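Local coordinates for protein pullulanase (Bacillus acidopullulyticus, PDB 2WAN) that hydrolyses the alpha-1,6-glucosidic linkages of pullulan and probably of related branched starch polysaccharides, at residues 241-246 and 250-255; 305-310 and 594-599; 563-568 and 590-595; 572-575 and 581-584; 666-671 and 679-684. One frame throughout, in Å; residues are numbered along the deposited sequence.

Contacts 2, 3 and 4 form one cluster: their centres lie 7 to 14 Å apart, and segment 590-595 of contact 3 overlaps segment 594-599 of contact 2. Contact 4 is nested in the chain loops that contacts 2 and 3 close. Within this cluster contact 3 is buried and purely aromatic, contact 4 mixes a ring pair with a backbone bond and a water, and contact 2 brings a polar amide to the start of helix 597-614. Contact 5, partly buried, relies on a salt bridge elsewhere in the barrel domain. Contact 1, centred about 38 Å or more from the others, is a mostly buried hairpin held by backbone hydrogen bonds.

Contact 1 of 5, residues 241-246 and 250-255; sequences TFTYIP and QVFDSV
The Phe252 ring meets Ile245 and Thr243 at its edge: CE2 lies 4.0 Å from Ile245 CG1, and Thr243 CG2 is also near the ring plane. It belongs to a beta hairpin of strands 238-245 and 250-253, the last two strands of a four-stranded antiparallel sheet in the Pullulanase X25 region. Tyr244 receives Val251 at its own edge, with CD1 4.1 Å from Val251 CG2, while one face of the tyrosine ring bears the backbone N of Pro246, displaced toward the rim. Phe242, which also meets Tyr212 edge-to-face, passes Asp253 obliquely, CD1 standing 3.9 Å from Asp253 CB.

The strand axes approach to 4.6 Å at 167°, as expected for neighbouring antiparallel strands. Phe242, Tyr244, Val251 and Asp253 share the sheet face that packs against strands 208-216 and 223-233, whereas Thr243, Ile245 and Phe252 occupy the other. Thr243 and Phe252 form a hydrogen-bonded pair, Thr243 N reaching Phe252 O at 2.8 Å and Phe252 N returning to Thr243 O at 3.0 Å. The Asp253 carboxylate leads away from the hairpin partner and bonds to Tyr212.

Pairing continues past the strand through Ser254, whose N donates to Thr241 O. Its OG, held between the backbone N and the carbonyl carbon (chi1 61°), accepts from Thr241 N at 3.0 Å and 168°.

Contact 2 of 5, residues 305-310 and 594-599; sequences VLNLPR and TEHPMA
Asn307 and His596 bring their segments nearest each other, with CA atoms 6.0 Å apart. This sets the loop between strands 295-302 and 319-322 against the start of helix 597-614 of the catalytic barrel. Asn307 closes a 3-10 segment that starts before Val305, with Leu308 N donating to Val305 O at 3.2 Å, and His596 is the N-cap residue of the helix. No backbone hydrogen bond joins the two segments.

The side chains bridge that gap. Asn307 CG lies anti to its carbonyl carbon (chi1 -61°), and the amide beyond it extends toward the histidine, OD1 coming 3.0 Å from His596 ND1. The amide and imidazole planes are turned 56° apart, and the angle is too poor for a hydrogen bond. Pro597 CD lies 3.8 Å from Asn307 OD1, a van der Waals approach, the two side chains crossing at about a right angle. The nearest atom of a glycerol, probably from the crystallisation liquor, is about 3 Å from the His596 side chain.

The polar demand of Asn307 OD1 is met by the hydroxyl of Tyr572. The same tyrosine also stacks on the imidazole, which suggests that Tyr572 ties the two segments together in part.

Contact 3 of 5, residues 563-568 and 590-595; sequences SDFDKI and NEFATE
Phe565 and Phe592 make this contact by themselves, their side chains crossing at about a right angle. The rings stand with centroids 5.3 Å apart and planes inclined at 54°, an oblique aromatic pair. Seen from Phe592, the partner arrives at the edge: Phe565 CE2 lies near the Phe592 plane and 3.3 Å from Phe592 CE2, which is tight packing for two carbons. Phe592 CE2 meets Phe565 obliquely, also coming 3.6 Å from Phe565 CZ.

The reach of the rings is needed because the backbones are far apart, the CA atoms of Phe565 and Phe592 being separated by 10.0 Å. Phe592 has CG anti to the backbone N (chi1 -165°), and this carries its ring across to the helix. Phe565 points toward its partner from the first turn of helix 564-568. That turn is capped by Ser563, whose OG accepts a weak bond from Asp566 N at 3.3 Å. On the other side, the chain bends just after Phe592 in an inverse gamma turn centred on Ala593. Thr594 CG2 also lies at the edge of the Phe592 ring.

Both segments lie in the excursion between barrel strand 547-552 and helix 597-614 of the (beta/alpha)8 catalytic domain. Both phenylalanines are buried, and Tyr573 stacks on Phe565. Asp564, Lys567 and Ile568 of the same short helix touch strand 388-391, in the carbohydrate-binding module 48 range, while Phe592 packs on Ala599, Phe602 and Val603 of helix 597-614, so the ring pair links the two helices.

Contact 4 of 5, residues 572-575 and 581-584; sequences YYYR and NYTN
Tyr582, which follows the marginal Asn581 at the start of segment 581-584, meets Tyr574 and supplies the aromatic part of the contact. Its ring edge is directed at the face of Tyr574 in an offset edge-to-face pair, with centroids 5.8 Å apart and planes at 82°. Its CD2 lies 3.8 Å from Tyr574 CB, which sits in the plane of the Tyr582 ring, while CE2 comes within 3.9 Å of Tyr574 CD2. Both hydroxyls are engaged beyond the ring pair: Tyr574 OH bonds to Thr557 and Ser563, and Tyr582 OH probably to Asp566.

Thr583 brings the backbones together. Its N donates to Arg575 O at 3.0 Å and 166°, a nearly straight bond that reaches the oxygen from above the carbonyl plane. With OG1 between the backbone N and the carbonyl carbon (chi1 56°), the hydroxyl comes 3.3 Å from Arg575 CB and bonds to Glu591. A water bonds Arg575 O at 2.7 Å and Thr583 O at 2.8 Å, bridging the two carbonyls. With further acceptors nearby, it probably cannot serve all of them at once. Glu591 also forms a salt bridge with Arg575, whose guanidinium holds Glu595 as well; the Glu591 carboxylate thereby serves both segments.

With one backbone bond and no regular strand, this is a local pairing inside the long excursion between barrel strand 547-552 and helix 597-614, the position at which alpha-amylase-family (beta/alpha)8 barrels carry domain B.

Contact 5 of 5, residues 666-671 and 679-684; sequences VTKGQQ and FNDNIR
Lys668 and Asp681 form the salt bridge that joins a type II beta turn, Thr667 to Gln670, to the start of helix 681-688 in the (beta/alpha)8 barrel. Lys668 NZ donates to Asp681 OD1 at 2.7 Å on the syn lone pair, the side of the other carboxylate oxygen. The lysine chain is bent at chi3 and chi4, which places its CE above the Asn682 amide plane, 3.6 Å from Asn682 OD1 and 3.7 Å from Asn682 ND2. Asn682 ND2 finds its partner in Asp720.

Several other polar atoms have partners within their own segment. In the turn, Gln670 N reaches Thr667 O at 2.9 Å. Gly669 N donates to Gln671 OE1 at 2.8 Å, in the carbonyl plane and on a lone pair. That glutamine is fixed at its other end too, NE2 bonding to Phe721 O and Glu727.

On the helix side, Asn680 is the N-cap: its OD1 accepts from Ile683 N at 3.0 Å, the donor approaching from well above the amide plane. The salt-bridging Asp681 carboxylate thus lies in the first, capped turn. It engages the lysine through one oxygen, OD2 of Asp681 standing back at 3.7 Å from Lys668 NZ.

Contact 1 of 5, residues 241-246 and 250-255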
# COMPACT_ATOMS: atom_id res chain seq x y z
N THR A 241 23.21 -11.16 -36.74
CA THR A 241 23.39 -10.29 -35.59
C THR A 241 23.30 -8.83 -36.03
O THR A 241 23.94 -8.43 -37.01
CB THR A 241 24.73 -10.58 -34.86
OG1 THR A 241 24.71 -11.93 -34.39
CG2 THR A 241 24.92 -9.64 -33.67
N PHE A 242 22.48 -8.08 -35.31
CA PHE A 242 22.29 -6.64 -35.51
C PHE A 242 22.93 -5.90 -34.36
O PHE A 242 22.78 -6.29 -33.20
CB PHE A 242 20.80 -6.30 -35.60
CG PHE A 242 20.10 -6.99 -36.73
CD1 PHE A 242 19.99 -6.38 -37.98
CD2 PHE A 242 19.56 -8.27 -36.57
CE1 PHE A 242 19.36 -7.02 -39.04
CE2 PHE A 242 18.91 -8.92 -37.62
CZ PHE A 242 18.82 -8.29 -38.86
N THR A 243 23.65 -4.82 -34.67
CA THR A 243 24.48 -4.13 -33.70
C THR A 243 24.22 -2.63 -33.66
O THR A 243 24.10 -1.99 -34.70
CB THR A 243 25.98 -4.39 -33.99
OG1 THR A 243 26.25 -5.79 -33.92
CG2 THR A 243 26.87 -3.66 -33.01
N TYR A 244 24.14 -2.08 -32.45
CA TYR A 244 24.04 -0.64 -32.27
C TYR A 244 25.11 -0.16 -31.31
O TYR A 244 25.25 -0.70 -30.21
CB TYR A 244 22.65 -0.23 -31.78
CG TYR A 244 22.52 1.23 -31.40
CD1 TYR A 244 22.59 2.24 -32.38
CD2 TYR A 244 22.33 1.62 -30.07
CE1 TYR A 244 22.47 3.59 -32.03
CE2 TYR A 244 22.22 2.96 -29.71
CZ TYR A 244 22.28 3.94 -30.70
OH TYR A 244 22.16 5.27 -30.35
N ILE A 245 25.87 0.85 -31.73
CA ILE A 245 26.93 1.43 -30.89
C ILE A 245 26.53 2.81 -30.38
O ILE A 245 26.48 3.76 -31.16
CB ILE A 245 28.30 1.52 -31.64
CG1 ILE A 245 28.62 0.22 -32.40
CG2 ILE A 245 29.41 1.94 -30.68
CD1 ILE A 245 28.97 -0.97 -31.52
N PRO A 246 26.24 2.93 -29.07
CA PRO A 246 25.80 4.21 -28.50
C PRO A 246 26.76 5.40 -28.72
O PRO A 246 26.29 6.50 -29.02
CB PRO A 246 25.65 3.88 -27.00
CG PRO A 246 25.32 2.42 -26.98
CD PRO A 246 26.17 1.83 -28.09
N GLN A 250 26.29 4.19 -34.54
CA GLN A 250 26.51 3.31 -35.67
C GLN A 250 25.64 2.06 -35.61
O GLN A 250 25.38 1.53 -34.53
CB GLN A 250 27.98 2.91 -35.78
CG GLN A 250 28.85 3.91 -36.52
CD GLN A 250 30.32 3.54 -36.44
OE1 GLN A 250 30.91 3.52 -35.36
NE2 GLN A 250 30.92 3.23 -37.59
N VAL A 251 25.20 1.61 -36.78
CA VAL A 251 24.33 0.46 -36.93
C VAL A 251 24.97 -0.51 -37.92
O VAL A 251 25.32 -0.13 -39.04
CB VAL A 251 22.92 0.88 -37.44
CG1 VAL A 251 22.07 -0.33 -37.79
CG2 VAL A 251 22.23 1.77 -36.41
N PHE A 252 25.12 -1.76 -37.49
CA PHE A 252 25.72 -2.80 -38.32
C PHE A 252 24.83 -4.03 -38.33
O PHE A 252 24.04 -4.24 -37.41
CB PHE A 252 27.09 -3.22 -37.75
CG PHE A 252 28.08 -2.10 -37.64
CD1 PHE A 252 28.76 -1.65 -38.76
CD2 PHE A 252 28.34 -1.52 -36.40
CE1 PHE A 252 29.69 -0.61 -38.66
CE2 PHE A 252 29.27 -0.49 -36.29
CZ PHE A 252 29.94 -0.04 -37.41
N ASP A 253 24.97 -4.85 -39.37
CA ASP A 253 24.49 -6.23 -39.34
C ASP A 253 25.61 -7.15 -39.80
O ASP A 253 26.55 -6.71 -40.46
CB ASP A 253 23.20 -6.41 -40.16
CG ASP A 253 23.41 -6.19 -41.65
OD1 ASP A 253 23.14 -5.07 -42.13
OD2 ASP A 253 23.83 -7.13 -42.35
N SER A 254 25.50 -8.43 -39.45
CA SER A 254 26.58 -9.40 -39.70
C SER A 254 26.66 -9.88 -41.15
O SER A 254 27.63 -10.55 -41.52
CB SER A 254 26.45 -10.60 -38.75
OG SER A 254 25.22 -11.27 -38.95
N VAL A 255 25.66 -9.54 -41.96
CA VAL A 255 25.69 -9.88 -43.39
C VAL A 255 26.39 -8.79 -44.19
O VAL A 255 27.29 -9.09 -44.99
CB VAL A 255 24.27 -10.16 -43.95
CG1 VAL A 255 24.32 -10.48 -45.45
CG2 VAL A 255 23.61 -11.31 -43.19

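Contact 2 of 5, residues 305-310 and 594-599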
# COMPACT_ATOMS: atom_id res chain seq x y z
N VAL A 305 25.04 -0.07 -2.00
CA VAL A 305 26.08 -0.92 -1.42
C VAL A 305 25.58 -1.60 -0.13
O VAL A 305 25.94 -2.74 0.17
CB VAL A 305 27.39 -0.14 -1.18
CG1 VAL A 305 27.21 0.97 -0.13
CG2 VAL A 305 28.52 -1.10 -0.79
N LEU A 306 24.71 -0.90 0.60
CA LEU A 306 24.20 -1.41 1.88
C LEU A 306 23.21 -2.57 1.71
O LEU A 306 22.86 -3.23 2.68
CB LEU A 306 23.59 -0.28 2.71
CG LEU A 306 24.51 0.91 3.02
CD1 LEU A 306 23.74 2.03 3.74
CD2 LEU A 306 25.74 0.47 3.84
N ASN A 307 22.77 -2.81 0.47
CA ASN A 307 21.95 -3.99 0.15
C ASN A 307 22.70 -5.31 0.33
O ASN A 307 22.07 -6.36 0.49
CB ASN A 307 21.44 -3.98 -1.30
CG ASN A 307 20.56 -2.80 -1.64
OD1 ASN A 307 20.16 -2.01 -0.78
ND2 ASN A 307 20.24 -2.66 -2.92
N LEU A 308 24.03 -5.26 0.27
CA LEU A 308 24.86 -6.48 0.24
C LEU A 308 24.74 -7.31 1.52
O LEU A 308 24.57 -6.76 2.61
CB LEU A 308 26.33 -6.12 -0.05
CG LEU A 308 26.66 -5.54 -1.43
CD1 LEU A 308 28.10 -5.01 -1.50
CD2 LEU A 308 26.43 -6.56 -2.52
N PRO A 309 24.82 -8.65 1.40
CA PRO A 309 24.68 -9.54 2.55
C PRO A 309 25.56 -9.18 3.77
O PRO A 309 25.16 -9.44 4.91
CB PRO A 309 25.08 -10.90 1.98
CG PRO A 309 24.57 -10.81 0.57
CD PRO A 309 24.89 -9.41 0.14
N ARG A 310 26.72 -8.58 3.54
CA ARG A 310 27.61 -8.22 4.65
C ARG A 310 27.01 -7.17 5.60
O ARG A 310 27.43 -7.09 6.75
CB ARG A 310 28.98 -7.79 4.15
CG ARG A 310 29.00 -6.46 3.42
CD ARG A 310 30.42 -6.02 3.11
NE ARG A 310 31.22 -5.86 4.32
CZ ARG A 310 32.54 -5.70 4.33
NH1 ARG A 310 33.24 -5.70 3.20
NH2 ARG A 310 33.17 -5.56 5.48
N THR A 594 11.24 -0.16 0.38
CA THR A 594 11.09 -1.58 0.74
C THR A 594 11.98 -2.53 -0.07
O THR A 594 12.15 -3.69 0.32
CB THR A 594 9.61 -2.05 0.62
OG1 THR A 594 9.16 -1.77 -0.71
CG2 THR A 594 8.74 -1.30 1.59
N GLU A 595 12.53 -2.05 -1.19
CA GLU A 595 13.51 -2.84 -1.97
C GLU A 595 14.89 -2.91 -1.28
O GLU A 595 15.78 -3.64 -1.74
CB GLU A 595 13.65 -2.30 -3.41
CG GLU A 595 14.41 -0.97 -3.55
CD GLU A 595 13.53 0.27 -3.42
OE1 GLU A 595 12.43 0.20 -2.83
OE2 GLU A 595 13.96 1.34 -3.90
N HIS A 596 15.06 -2.14 -0.21
CA HIS A 596 16.28 -2.20 0.60
C HIS A 596 16.01 -3.20 1.71
O HIS A 596 15.09 -2.98 2.51
CB HIS A 596 16.60 -0.83 1.21
CG HIS A 596 17.23 0.16 0.27
ND1 HIS A 596 17.76 -0.18 -0.96
CD2 HIS A 596 17.43 1.49 0.41
CE1 HIS A 596 18.27 0.90 -1.53
NE2 HIS A 596 18.07 1.93 -0.72
N PRO A 597 16.77 -4.31 1.78
CA PRO A 597 16.50 -5.42 2.71
C PRO A 597 16.21 -5.03 4.17
O PRO A 597 15.25 -5.56 4.76
CB PRO A 597 17.77 -6.27 2.61
CG PRO A 597 18.20 -6.07 1.15
CD PRO A 597 17.91 -4.62 0.87
N MET A 598 17.01 -4.14 4.76
CA MET A 598 16.81 -3.76 6.16
C MET A 598 15.60 -2.85 6.36
O MET A 598 15.00 -2.84 7.43
CB MET A 598 18.07 -3.16 6.80
CG MET A 598 19.20 -4.19 7.02
SD MET A 598 18.84 -5.61 8.06
CE MET A 598 18.70 -4.84 9.67
N ALA A 599 15.23 -2.11 5.31
CA ALA A 599 14.01 -1.31 5.36
C ALA A 599 12.81 -2.28 5.29
O ALA A 599 11.84 -2.17 6.07
CB ALA A 599 14.00 -0.30 4.22

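Contact 3 of 5, residues 563-568 and 590-595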
# COMPACT_ATOMS: atom_id res chain seq x y z
N SER A 563 13.83 12.90 10.39
CA SER A 563 13.28 11.60 10.80
C SER A 563 14.36 10.76 11.47
O SER A 563 15.54 10.89 11.14
CB SER A 563 12.70 10.87 9.59
OG SER A 563 13.68 10.46 8.65
N ASP A 564 13.98 9.92 12.41
CA ASP A 564 14.93 9.00 13.04
C ASP A 564 15.67 8.14 12.01
O ASP A 564 16.88 7.94 12.12
CB ASP A 564 14.23 8.13 14.08
CG ASP A 564 13.66 8.96 15.22
OD1 ASP A 564 14.41 9.82 15.75
OD2 ASP A 564 12.46 8.81 15.56
N PHE A 565 14.96 7.70 10.97
CA PHE A 565 15.59 6.94 9.88
C PHE A 565 16.81 7.67 9.28
O PHE A 565 17.88 7.07 9.15
CB PHE A 565 14.59 6.63 8.75
CG PHE A 565 13.54 5.58 9.11
CD1 PHE A 565 13.86 4.49 9.91
CD2 PHE A 565 12.25 5.66 8.58
CE1 PHE A 565 12.90 3.52 10.23
CE2 PHE A 565 11.30 4.70 8.88
CZ PHE A 565 11.62 3.63 9.71
N ASP A 566 16.63 8.94 8.93
CA ASP A 566 17.68 9.71 8.24
C ASP A 566 18.80 10.11 9.18
O ASP A 566 19.93 10.31 8.73
CB ASP A 566 17.12 10.96 7.54
CG ASP A 566 16.78 10.71 6.07
OD1 ASP A 566 17.14 9.63 5.54
OD2 ASP A 566 16.13 11.58 5.45
N LYS A 567 18.49 10.20 10.47
CA LYS A 567 19.54 10.48 11.47
C LYS A 567 20.41 9.25 11.78
O LYS A 567 21.52 9.38 12.29
CB LYS A 567 18.94 11.12 12.74
CG LYS A 567 18.36 12.52 12.49
CD LYS A 567 17.85 13.21 13.77
CE LYS A 567 16.57 12.60 14.36
NZ LYS A 567 16.16 13.38 15.58
N ILE A 568 19.92 8.05 11.48
CA ILE A 568 20.65 6.82 11.78
C ILE A 568 21.39 6.28 10.55
O ILE A 568 22.57 5.94 10.63
CB ILE A 568 19.73 5.75 12.44
CG1 ILE A 568 19.12 6.32 13.73
CG2 ILE A 568 20.51 4.43 12.73
CD1 ILE A 568 18.03 5.45 14.34
N ASN A 590 8.10 11.94 0.24
CA ASN A 590 9.05 10.84 0.35
C ASN A 590 8.33 9.51 0.20
O ASN A 590 7.10 9.45 0.27
CB ASN A 590 9.81 10.90 1.70
CG ASN A 590 8.91 10.63 2.91
OD1 ASN A 590 8.44 11.56 3.58
ND2 ASN A 590 8.68 9.36 3.20
N GLU A 591 9.10 8.45 -0.03
CA GLU A 591 8.57 7.09 0.02
C GLU A 591 9.60 6.11 0.60
O GLU A 591 10.81 6.23 0.38
CB GLU A 591 8.04 6.63 -1.35
CG GLU A 591 9.10 6.60 -2.43
CD GLU A 591 8.54 6.26 -3.82
OE1 GLU A 591 8.80 7.06 -4.75
OE2 GLU A 591 7.87 5.22 -3.99
N PHE A 592 9.10 5.15 1.38
CA PHE A 592 9.92 4.18 2.09
C PHE A 592 10.45 3.14 1.10
O PHE A 592 9.68 2.59 0.30
CB PHE A 592 9.05 3.53 3.18
CG PHE A 592 9.83 2.76 4.22
CD1 PHE A 592 9.95 1.39 4.13
CD2 PHE A 592 10.39 3.41 5.31
CE1 PHE A 592 10.64 0.65 5.10
CE2 PHE A 592 11.10 2.68 6.29
CZ PHE A 592 11.20 1.30 6.18
N ALA A 593 11.76 2.87 1.16
CA ALA A 593 12.42 1.98 0.19
C ALA A 593 12.38 0.50 0.59
O ALA A 593 13.36 -0.05 1.11
CB ALA A 593 13.89 2.45 -0.02
N THR A 594 11.24 -0.16 0.38
CA THR A 594 11.09 -1.58 0.74
C THR A 594 11.98 -2.53 -0.07
O THR A 594 12.15 -3.69 0.32
CB THR A 594 9.61 -2.05 0.62
OG1 THR A 594 9.16 -1.77 -0.71
CG2 THR A 594 8.74 -1.30 1.59
N GLU A 595 12.53 -2.05 -1.19
CA GLU A 595 13.51 -2.84 -1.97
C GLU A 595 14.89 -2.91 -1.28
O GLU A 595 15.78 -3.64 -1.74
CB GLU A 595 13.65 -2.30 -3.41
CG GLU A 595 14.41 -0.97 -3.55
CD GLU A 595 13.53 0.27 -3.42
OE1 GLU A 595 12.43 0.20 -2.83
OE2 GLU A 595 13.96 1.34 -3.90

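Contact 4 of 5, residues 572-575 and 581-584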
# COMPACT_ATOMS: atom_id res chain seq x y z
N TYR A 572 18.91 6.07 3.35
CA TYR A 572 18.78 4.69 2.94
C TYR A 572 17.38 4.09 3.13
O TYR A 572 17.00 3.17 2.41
CB TYR A 572 19.81 3.80 3.65
CG TYR A 572 19.82 2.37 3.15
CD1 TYR A 572 20.45 2.04 1.95
CD2 TYR A 572 19.21 1.34 3.87
CE1 TYR A 572 20.46 0.75 1.48
CE2 TYR A 572 19.20 0.05 3.41
CZ TYR A 572 19.84 -0.25 2.22
OH TYR A 572 19.85 -1.51 1.75
N TYR A 573 16.61 4.61 4.09
CA TYR A 573 15.25 4.08 4.31
C TYR A 573 14.24 4.61 3.28
O TYR A 573 13.09 4.17 3.28
CB TYR A 573 14.75 4.34 5.74
CG TYR A 573 15.40 3.45 6.79
CD1 TYR A 573 14.88 2.17 7.07
CD2 TYR A 573 16.52 3.89 7.52
CE1 TYR A 573 15.47 1.35 8.05
CE2 TYR A 573 17.11 3.08 8.49
CZ TYR A 573 16.58 1.80 8.75
OH TYR A 573 17.16 1.01 9.72
N TYR A 574 14.69 5.52 2.41
CA TYR A 574 13.80 6.22 1.45
C TYR A 574 14.27 5.99 0.01
O TYR A 574 15.43 5.66 -0.21
CB TYR A 574 13.84 7.72 1.71
CG TYR A 574 13.39 8.07 3.10
CD1 TYR A 574 12.03 8.13 3.41
CD2 TYR A 574 14.31 8.30 4.12
CE1 TYR A 574 11.60 8.42 4.71
CE2 TYR A 574 13.89 8.61 5.43
CZ TYR A 574 12.53 8.67 5.71
OH TYR A 574 12.08 8.97 6.98
N ARG A 575 13.37 6.18 -0.95
CA ARG A 575 13.74 6.09 -2.37
C ARG A 575 14.30 7.42 -2.87
O ARG A 575 13.75 8.48 -2.62
CB ARG A 575 12.58 5.58 -3.24
CG ARG A 575 12.10 4.17 -2.84
CD ARG A 575 10.98 3.62 -3.75
NE ARG A 575 10.66 2.26 -3.32
CZ ARG A 575 9.46 1.83 -2.94
NH1 ARG A 575 8.40 2.63 -2.99
NH2 ARG A 575 9.32 0.56 -2.54
N ASN A 581 17.79 13.12 -5.27
CA ASN A 581 16.57 13.69 -4.69
C ASN A 581 15.61 12.61 -4.21
O ASN A 581 15.55 11.54 -4.78
CB ASN A 581 15.87 14.57 -5.73
CG ASN A 581 16.65 15.85 -6.02
OD1 ASN A 581 17.00 16.13 -7.17
ND2 ASN A 581 16.94 16.62 -4.98
N TYR A 582 14.87 12.90 -3.14
CA TYR A 582 13.84 11.98 -2.66
C TYR A 582 12.69 11.91 -3.68
O TYR A 582 12.19 12.94 -4.09
CB TYR A 582 13.27 12.47 -1.33
CG TYR A 582 14.24 12.44 -0.16
CD1 TYR A 582 14.95 13.58 0.21
CD2 TYR A 582 14.41 11.27 0.59
CE1 TYR A 582 15.84 13.56 1.31
CE2 TYR A 582 15.29 11.24 1.69
CZ TYR A 582 16.00 12.38 2.04
OH TYR A 582 16.87 12.35 3.12
N THR A 583 12.30 10.70 -4.07
CA THR A 583 11.16 10.53 -4.99
C THR A 583 9.84 10.67 -4.21
O THR A 583 9.82 10.48 -2.99
CB THR A 583 11.21 9.22 -5.79
OG1 THR A 583 11.30 8.10 -4.91
CG2 THR A 583 12.44 9.19 -6.73
N ASN A 584 8.77 11.01 -4.93
CA ASN A 584 7.50 11.40 -4.30
C ASN A 584 6.35 10.39 -4.53
O ASN A 584 5.23 10.78 -4.84
CB ASN A 584 7.14 12.80 -4.80
CG ASN A 584 6.01 13.44 -4.04
OD1 ASN A 584 5.82 13.21 -2.84
ND2 ASN A 584 5.26 14.28 -4.73
O HOH W 1 11.60 9.28 -1.12

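Contact 5 of 5, residues 666-671 and 679-684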
# COMPACT_ATOMS: atom_id res chain seq x y z
N VAL A 666 2.17 -2.69 -6.68
CA VAL A 666 1.00 -3.55 -6.49
C VAL A 666 -0.27 -2.83 -6.95
O VAL A 666 -1.09 -2.37 -6.14
CB VAL A 666 0.85 -4.09 -5.04
CG1 VAL A 666 -0.13 -5.29 -5.02
CG2 VAL A 666 2.20 -4.50 -4.46
N THR A 667 -0.42 -2.73 -8.27
CA THR A 667 -1.65 -2.23 -8.90
C THR A 667 -2.63 -3.40 -9.08
O THR A 667 -2.27 -4.54 -8.80
CB THR A 667 -1.33 -1.57 -10.26
OG1 THR A 667 -0.51 -2.46 -11.02
CG2 THR A 667 -0.58 -0.26 -10.05
N LYS A 668 -3.87 -3.13 -9.49
CA LYS A 668 -4.86 -4.20 -9.60
C LYS A 668 -4.41 -5.29 -10.58
O LYS A 668 -3.98 -4.98 -11.70
CB LYS A 668 -6.23 -3.65 -9.99
CG LYS A 668 -6.85 -2.68 -8.97
CD LYS A 668 -8.34 -2.46 -9.25
CE LYS A 668 -8.56 -1.68 -10.57
NZ LYS A 668 -8.00 -0.30 -10.54
N GLY A 669 -4.50 -6.53 -10.14
CA GLY A 669 -4.02 -7.69 -10.93
C GLY A 669 -2.71 -8.21 -10.34
O GLY A 669 -2.43 -9.40 -10.38
N GLN A 670 -1.92 -7.31 -9.75
CA GLN A 670 -0.62 -7.69 -9.21
C GLN A 670 -0.71 -8.46 -7.88
O GLN A 670 0.26 -9.08 -7.44
CB GLN A 670 0.28 -6.46 -9.06
CG GLN A 670 0.59 -5.76 -10.38
CD GLN A 670 1.89 -6.25 -10.96
OE1 GLN A 670 2.02 -7.42 -11.34
NE2 GLN A 670 2.89 -5.38 -10.99
N GLN A 671 -1.88 -8.43 -7.24
CA GLN A 671 -2.10 -9.15 -5.98
C GLN A 671 -2.41 -10.62 -6.17
O GLN A 671 -2.47 -11.38 -5.20
CB GLN A 671 -3.24 -8.50 -5.18
CG GLN A 671 -4.66 -8.96 -5.59
CD GLN A 671 -5.05 -8.58 -7.02
OE1 GLN A 671 -4.68 -7.52 -7.52
NE2 GLN A 671 -5.85 -9.44 -7.66
N PHE A 679 -8.41 -2.59 -2.80
CA PHE A 679 -9.62 -1.79 -2.90
C PHE A 679 -10.03 -1.70 -4.36
O PHE A 679 -9.20 -1.41 -5.24
CB PHE A 679 -9.40 -0.40 -2.33
CG PHE A 679 -9.49 -0.35 -0.85
CD1 PHE A 679 -10.75 -0.38 -0.23
CD2 PHE A 679 -8.34 -0.30 -0.07
CE1 PHE A 679 -10.87 -0.36 1.18
CE2 PHE A 679 -8.45 -0.27 1.33
CZ PHE A 679 -9.71 -0.28 1.95
N ASN A 680 -11.30 -1.97 -4.61
CA ASN A 680 -11.83 -2.08 -5.96
C ASN A 680 -12.44 -0.76 -6.42
O ASN A 680 -13.62 -0.52 -6.25
CB ASN A 680 -12.83 -3.24 -6.02
CG ASN A 680 -13.32 -3.51 -7.44
OD1 ASN A 680 -13.07 -2.73 -8.35
ND2 ASN A 680 -14.04 -4.62 -7.63
N ASP A 681 -11.61 0.10 -6.98
CA ASP A 681 -12.13 1.36 -7.49
C ASP A 681 -12.99 1.18 -8.75
O ASP A 681 -13.76 2.10 -9.10
CB ASP A 681 -11.03 2.44 -7.67
CG ASP A 681 -9.87 2.00 -8.56
OD1 ASP A 681 -9.59 0.79 -8.69
OD2 ASP A 681 -9.22 2.91 -9.12
N ASN A 682 -12.91 0.02 -9.41
CA ASN A 682 -13.80 -0.23 -10.57
C ASN A 682 -15.27 -0.34 -10.15
O ASN A 682 -16.15 0.31 -10.74
CB ASN A 682 -13.40 -1.49 -11.35
CG ASN A 682 -12.06 -1.34 -12.07
OD1 ASN A 682 -11.50 -0.24 -12.18
ND2 ASN A 682 -11.54 -2.46 -12.57
N ILE A 683 -15.55 -1.15 -9.13
CA ILE A 683 -16.94 -1.25 -8.66
C ILE A 683 -17.41 0.08 -8.01
O ILE A 683 -18.55 0.49 -8.18
CB ILE A 683 -17.17 -2.51 -7.76
CG1 ILE A 683 -18.67 -2.86 -7.71
CG2 ILE A 683 -16.54 -2.33 -6.36
CD1 ILE A 683 -19.02 -4.04 -6.72
N ARG A 684 -16.51 0.76 -7.29
CA ARG A 684 -16.78 2.06 -6.68
C ARG A 684 -17.22 3.08 -7.74
O ARG A 684 -18.27 3.71 -7.62
CB ARG A 684 -15.53 2.58 -5.96
CG ARG A 684 -15.77 3.83 -5.11
CD ARG A 684 -14.48 4.64 -4.92
NE ARG A 684 -14.01 5.25 -6.19
CZ ARG A 684 -12.74 5.48 -6.51
NH1 ARG A 684 -11.74 5.17 -5.69
NH2 ARG A 684 -12.46 6.00 -7.69